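Long-range contacts in 4-oxalocrotonate decarboxylase NahK (PDB 5D2H), which catalyses the decarboxylation of (3E)-2-oxohex-3-enedioate to 2-oxopent-4-enoate and carbon dioxide in the breakdown of aromatic hydrocarbons: residues 102-107 with 179-184; 158-163 with 268-273. The protein carries 1 engineered substitution. One frame throughout, in Å; residues are numbered along the deposited sequence.

Contact 1. Residues 102-107 with 179-184. With AKG (2-oxoglutaric acid), chain C; EDO (1,2-ethanediol), chain D.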
# COMPACT_ATOMS: atom_id res chain seq x y z
N TYR A 102 -1.35 -6.55 -2.76
CA TYR A 102 -0.73 -6.06 -1.54
C TYR A 102 0.75 -5.86 -1.76
O TYR A 102 1.32 -6.38 -2.72
CB TYR A 102 -0.98 -7.00 -0.35
CG TYR A 102 -0.32 -8.36 -0.47
CD1 TYR A 102 1.02 -8.53 -0.12
CD2 TYR A 102 -1.03 -9.47 -0.92
CE1 TYR A 102 1.64 -9.76 -0.23
CE2 TYR A 102 -0.42 -10.70 -1.03
CZ TYR A 102 0.91 -10.85 -0.69
OH TYR A 102 1.51 -12.08 -0.80
N GLY A 103 1.37 -5.10 -0.87
CA GLY A 103 2.80 -4.97 -0.85
C GLY A 103 3.21 -4.84 0.59
O GLY A 103 2.35 -4.74 1.47
N PHE A 104 4.51 -4.86 0.85
CA PHE A 104 4.99 -4.73 2.21
C PHE A 104 5.52 -3.33 2.45
O PHE A 104 5.82 -2.59 1.51
CB PHE A 104 6.09 -5.76 2.49
CG PHE A 104 7.34 -5.53 1.70
CD1 PHE A 104 8.34 -4.71 2.19
CD2 PHE A 104 7.48 -6.09 0.44
CE1 PHE A 104 9.47 -4.49 1.45
CE2 PHE A 104 8.61 -5.87 -0.30
CZ PHE A 104 9.61 -5.07 0.20
N LEU A 105 5.64 -2.96 3.72
CA LEU A 105 6.24 -1.69 4.09
C LEU A 105 7.54 -1.95 4.85
O LEU A 105 7.55 -2.71 5.82
CB LEU A 105 5.28 -0.90 4.97
CG LEU A 105 3.89 -0.65 4.37
CD1 LEU A 105 2.91 -0.20 5.45
CD2 LEU A 105 3.96 0.37 3.25
N ALA A 106 8.62 -1.34 4.39
CA ALA A 106 9.91 -1.41 5.11
C ALA A 106 9.98 -0.33 6.17
O ALA A 106 9.31 0.70 6.06
CB ALA A 106 11.08 -1.29 4.13
N ASP A 107 10.79 -0.54 7.20
CA ASP A 107 10.92 0.46 8.26
C ASP A 107 11.22 1.87 7.74
O ASP A 107 10.59 2.84 8.17
CB ASP A 107 11.93 0.05 9.33
CG ASP A 107 13.23 -0.50 8.75
OD1 ASP A 107 13.56 -0.22 7.57
OD2 ASP A 107 13.94 -1.21 9.48
N ALA A 179 5.02 -6.75 -8.72
CA ALA A 179 6.46 -7.01 -8.72
C ALA A 179 7.23 -5.84 -8.13
O ALA A 179 8.24 -6.01 -7.46
CB ALA A 179 6.95 -7.33 -10.14
N ASP A 180 6.72 -4.64 -8.36
CA ASP A 180 7.29 -3.41 -7.82
C ASP A 180 6.69 -3.08 -6.44
O ASP A 180 6.56 -1.92 -6.06
CB ASP A 180 7.07 -2.26 -8.82
CG ASP A 180 7.70 -0.95 -8.38
OD1 ASP A 180 8.78 -0.98 -7.75
OD2 ASP A 180 7.11 0.12 -8.65
N ASN A 181 6.33 -4.11 -5.68
CA ASN A 181 5.86 -3.94 -4.30
C ASN A 181 4.67 -2.98 -4.20
O ASN A 181 4.60 -2.15 -3.29
CB ASN A 181 6.99 -3.46 -3.39
CG ASN A 181 6.67 -3.62 -1.92
OD1 ASN A 181 5.90 -4.51 -1.53
ND2 ASN A 181 7.23 -2.75 -1.09
N ALA A 182 3.75 -3.08 -5.16
CA ALA A 182 2.57 -2.24 -5.14
C ALA A 182 2.96 -0.77 -5.03
O ALA A 182 2.25 0.03 -4.40
CB ALA A 182 1.65 -2.66 -3.99
N SER A 183 4.11 -0.41 -5.60
CA SER A 183 4.53 1.00 -5.67
C SER A 183 4.79 1.64 -4.30
O SER A 183 4.81 2.86 -4.17
CB SER A 183 3.47 1.82 -6.43
OG SER A 183 3.13 1.20 -7.66
N SER A 184 4.99 0.81 -3.28
CA SER A 184 5.17 1.37 -1.94
C SER A 184 6.47 2.15 -1.89
O SER A 184 7.41 1.86 -2.63
CB SER A 184 5.18 0.26 -0.89
OG SER A 184 4.09 -0.63 -1.09
C1 AKG C . -1.85 1.49 -3.93
O1 AKG C . -3.07 1.71 -4.05
O2 AKG C . -1.29 1.54 -2.79
C2 AKG C . -1.02 1.20 -5.11
O5 AKG C . 0.10 1.67 -5.15
C3 AKG C . -1.44 0.38 -6.32
C4 AKG C . -2.92 0.02 -6.39
C5 AKG C . -3.80 1.15 -6.87
O3 AKG C . -4.97 1.15 -6.42
O4 AKG C . -3.38 2.02 -7.68
C1 EDO D . -1.05 -14.36 -4.12
O1 EDO D . -2.05 -13.88 -5.04
C2 EDO D . -1.03 -13.46 -2.88
O2 EDO D . -0.07 -13.91 -1.91
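The backbone O of N181, whose side chain clasps F104 across the contact, takes two bonds from S184. S184 OG reaches N181 O at 2.7 Å, almost in line with the carbonyl. S184 N reaches N181 O at 3.0 Å. Together they close a tight turn and bring S184 OG within 3.7 Å of F104 O.

The carboxamide of N181 grips the backbone of F104 twice. F104 N donates to N181 OD1 at 2.8 Å, in the plane of the amide and on a lone pair. N181 ND2 donates to F104 O at 3.0 Å, tilted from the plane of that carbonyl. The two bonds fix the flip of the amide, which here acts much like a neighbouring backbone segment. With chi1 at -165°, CG of N181 lies opposite its own backbone N, and the amide extends to the strand.

The phenyl ring of F104 folds back over this amide. Its chi1 of 66° tucks the ring back over its own chain. N181 ND2 then sits 3.4 Å above the plane of the F104 ring, over its centre. The ring and amide planes are 29° apart. G103 has no side chain, and its CA lies 3.2 Å from N181 OD1. Beside it, A182 CB packs at 3.9 Å from Y102 O.

N181, with positive phi, is the C-prime residue of the Schellman motif that ends helix 174-179. A182 O of the same turn is hydrogen-bonded to K83, a residue of the 2-oxoglutarate site. The clasp thus joins strand 101-106 to a turn that borders the ligand pocket, between helix 174-179 and strand 184-189. Strand 101-106 pairs antiparallel with strand 79-85, and helix 58-74 supplies R69 and K72 against F104. Y102 turns away from the turn and packs on helix 227-239.

Contact 2. Residues 158-163 with 268-273. With MG (magnesium ion), chain B; AKG (2-oxoglutaric acid), chain C; EDO (1,2-ethanediol), chain I.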
# COMPACT_ATOMS: atom_id res chain seq x y z
N PRO A 158 -5.03 6.85 11.14
CA PRO A 158 -4.93 7.58 9.88
C PRO A 158 -3.54 7.42 9.31
O PRO A 158 -2.56 7.56 10.03
CB PRO A 158 -5.14 9.03 10.30
CG PRO A 158 -6.07 8.93 11.45
CD PRO A 158 -5.65 7.68 12.20
N THR A 159 -3.46 7.11 8.02
CA THR A 159 -2.17 6.96 7.38
C THR A 159 -2.23 7.47 5.96
O THR A 159 -3.14 7.13 5.21
CB THR A 159 -1.71 5.50 7.35
OG1 THR A 159 -1.81 4.94 8.67
CG2 THR A 159 -0.25 5.42 6.85
N VAL A 160 -1.28 8.31 5.60
CA VAL A 160 -1.15 8.74 4.23
C VAL A 160 -0.03 7.92 3.62
O VAL A 160 1.03 7.77 4.21
CB VAL A 160 -0.83 10.24 4.16
CG1 VAL A 160 -0.44 10.62 2.75
CG2 VAL A 160 -2.03 11.05 4.66
N GLU A 161 -0.28 7.35 2.45
CA GLU A 161 0.79 6.62 1.79
C GLU A 161 1.40 7.50 0.72
O GLU A 161 0.70 8.29 0.08
CB GLU A 161 0.29 5.31 1.16
CG GLU A 161 1.46 4.42 0.73
CD GLU A 161 1.06 3.09 0.10
OE1 GLU A 161 -0.11 2.90 -0.27
OE2 GLU A 161 1.96 2.23 -0.03
N VAL A 162 2.71 7.41 0.57
CA VAL A 162 3.34 7.96 -0.60
C VAL A 162 3.67 6.77 -1.48
O VAL A 162 4.42 5.87 -1.09
CB VAL A 162 4.60 8.79 -0.27
CG1 VAL A 162 5.15 9.45 -1.54
CG2 VAL A 162 4.27 9.86 0.77
N ILE A 163 3.04 6.73 -2.64
CA ILE A 163 3.31 5.66 -3.57
C ILE A 163 4.13 6.22 -4.71
O ILE A 163 4.06 7.41 -5.01
CB ILE A 163 2.02 5.01 -4.10
CG1 ILE A 163 1.14 6.06 -4.78
CG2 ILE A 163 1.30 4.25 -2.96
CD1 ILE A 163 -0.11 5.48 -5.43
N ILE A 268 1.11 19.00 2.70
CA ILE A 268 -0.18 18.34 2.63
C ILE A 268 -0.67 18.05 4.02
O ILE A 268 0.12 17.73 4.92
CB ILE A 268 -0.12 17.04 1.80
CG1 ILE A 268 0.61 15.94 2.56
CG2 ILE A 268 0.55 17.30 0.45
CD1 ILE A 268 -0.31 15.08 3.43
N THR A 269 -1.97 18.17 4.18
CA THR A 269 -2.66 17.83 5.41
C THR A 269 -3.88 17.03 4.99
O THR A 269 -4.65 17.45 4.12
CB THR A 269 -3.12 19.09 6.16
OG1 THR A 269 -1.98 19.81 6.62
CG2 THR A 269 -3.98 18.72 7.36
N VAL A 270 -4.06 15.85 5.58
CA VAL A 270 -5.23 15.05 5.27
C VAL A 270 -6.04 14.99 6.54
O VAL A 270 -5.55 14.53 7.58
CB VAL A 270 -4.85 13.63 4.80
CG1 VAL A 270 -6.10 12.77 4.62
CG2 VAL A 270 -4.09 13.70 3.51
N ARG A 271 -7.26 15.48 6.47
CA ARG A 271 -8.09 15.55 7.66
C ARG A 271 -9.02 14.34 7.76
O ARG A 271 -9.74 14.02 6.81
CB ARG A 271 -8.88 16.87 7.68
CG ARG A 271 -7.99 18.07 7.38
CD ARG A 271 -8.69 19.40 7.66
NE ARG A 271 -7.76 20.51 7.46
CZ ARG A 271 -6.84 20.88 8.35
NH1 ARG A 271 -6.73 20.24 9.51
NH2 ARG A 271 -6.03 21.90 8.09
N TYR A 272 -8.97 13.66 8.91
CA TYR A 272 -9.78 12.47 9.12
C TYR A 272 -10.91 12.78 10.11
O TYR A 272 -10.65 13.18 11.25
CB TYR A 272 -8.92 11.34 9.66
CG TYR A 272 -7.93 10.77 8.66
CD1 TYR A 272 -6.79 11.48 8.29
CD2 TYR A 272 -8.15 9.53 8.07
CE1 TYR A 272 -5.88 10.94 7.38
CE2 TYR A 272 -7.27 9.00 7.16
CZ TYR A 272 -6.14 9.71 6.81
OH TYR A 272 -5.26 9.14 5.91
N GLN A 273 -12.14 12.60 9.65
CA GLN A 273 -13.31 12.88 10.47
C GLN A 273 -13.18 12.24 11.85
O GLN A 273 -13.17 11.01 11.98
CB GLN A 273 -14.56 12.37 9.76
CG GLN A 273 -15.87 12.72 10.45
CD GLN A 273 -17.05 12.03 9.81
OE1 GLN A 273 -16.95 11.52 8.69
NE2 GLN A 273 -18.18 12.01 10.51
MG MG B . -1.99 2.74 -0.89
C1 AKG C . -1.85 1.49 -3.93
O1 AKG C . -3.07 1.71 -4.05
O2 AKG C . -1.29 1.54 -2.79
C2 AKG C . -1.02 1.20 -5.11
O5 AKG C . 0.10 1.67 -5.15
C3 AKG C . -1.44 0.38 -6.32
C4 AKG C . -2.92 0.02 -6.39
C5 AKG C . -3.80 1.15 -6.87
O3 AKG C . -4.97 1.15 -6.42
O4 AKG C . -3.38 2.02 -7.68
C1 EDO I . 0.62 20.54 5.49
O1 EDO I . -0.26 21.66 5.62
C2 EDO I . 1.94 20.80 6.23
O2 EDO I . 2.83 19.72 5.91
O HOH W 1 -2.36 1.15 0.30
O HOH W 2 -3.86 2.52 -1.82
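Y272 has chi1 -69°, with CG opposite its carbonyl carbon, and this carries its ring across to P158. In V160 and V270 alike, CG2 lies opposite the carbonyl carbon, and these two methyls meet.

P158 CB stands 3.4 Å from the centroid of the Y272 ring, only 6° off the ring normal. This is a CH-pi contact over the face. P158 CG leans along the same ring, 3.8 Å from Y272 CG. Next to it, V160 and V270 reach toward each other tip to tip, with V160 CG2 at 3.5 Å from V270 CG2.

Strands 158-163 and 268-272 belong to different sheets. Their axes come within 8.6 Å and run roughly antiparallel, at 146°. Contact is therefore mainly through side chains packed between two sheets. V278 of strand 276-282 touches P158, V160 and Y272.

Farther along the first strand, E161 extends to the magnesium ion, which E161 OE1 binds at 2.0 Å. E128, E130, 2-oxoglutarate O2 and two waters complete the six ligands. E161 OE2 forms a salt bridge with K83.

The strand thus serves two chemistries: largely apolar packing at P158 and V160, and a metal ligand at E161. The exception in the apolar part is the buried OH of Y272. It is hydrogen-bonded to the backbone O of E130, which ties Y272 directly to a strand that carries metal ligands.

How the contacts relate
The centres of contacts 1 and 2 lie about 18 Å apart, yet the two meet at the bound 2-oxoglutarate. S183 O of contact 1 packs 3.5 Å from I163 CB of contact 2. S184 OG comes within 3.7 Å of E161 OE2, and L105 CD2 is 4.3 Å from that same oxygen. The ligand touches both: its O5 is 2.8 Å from A182 O and 3.6 Å from I163 CG2. K83 bridges them, bonding to A182 O, E161 OE2 and 2-oxoglutarate. The turn at A182 and S183 borders the ligand. Residues 158-163 carry the metal ligand E161 and, through P158 and V160, pack on the second sheet.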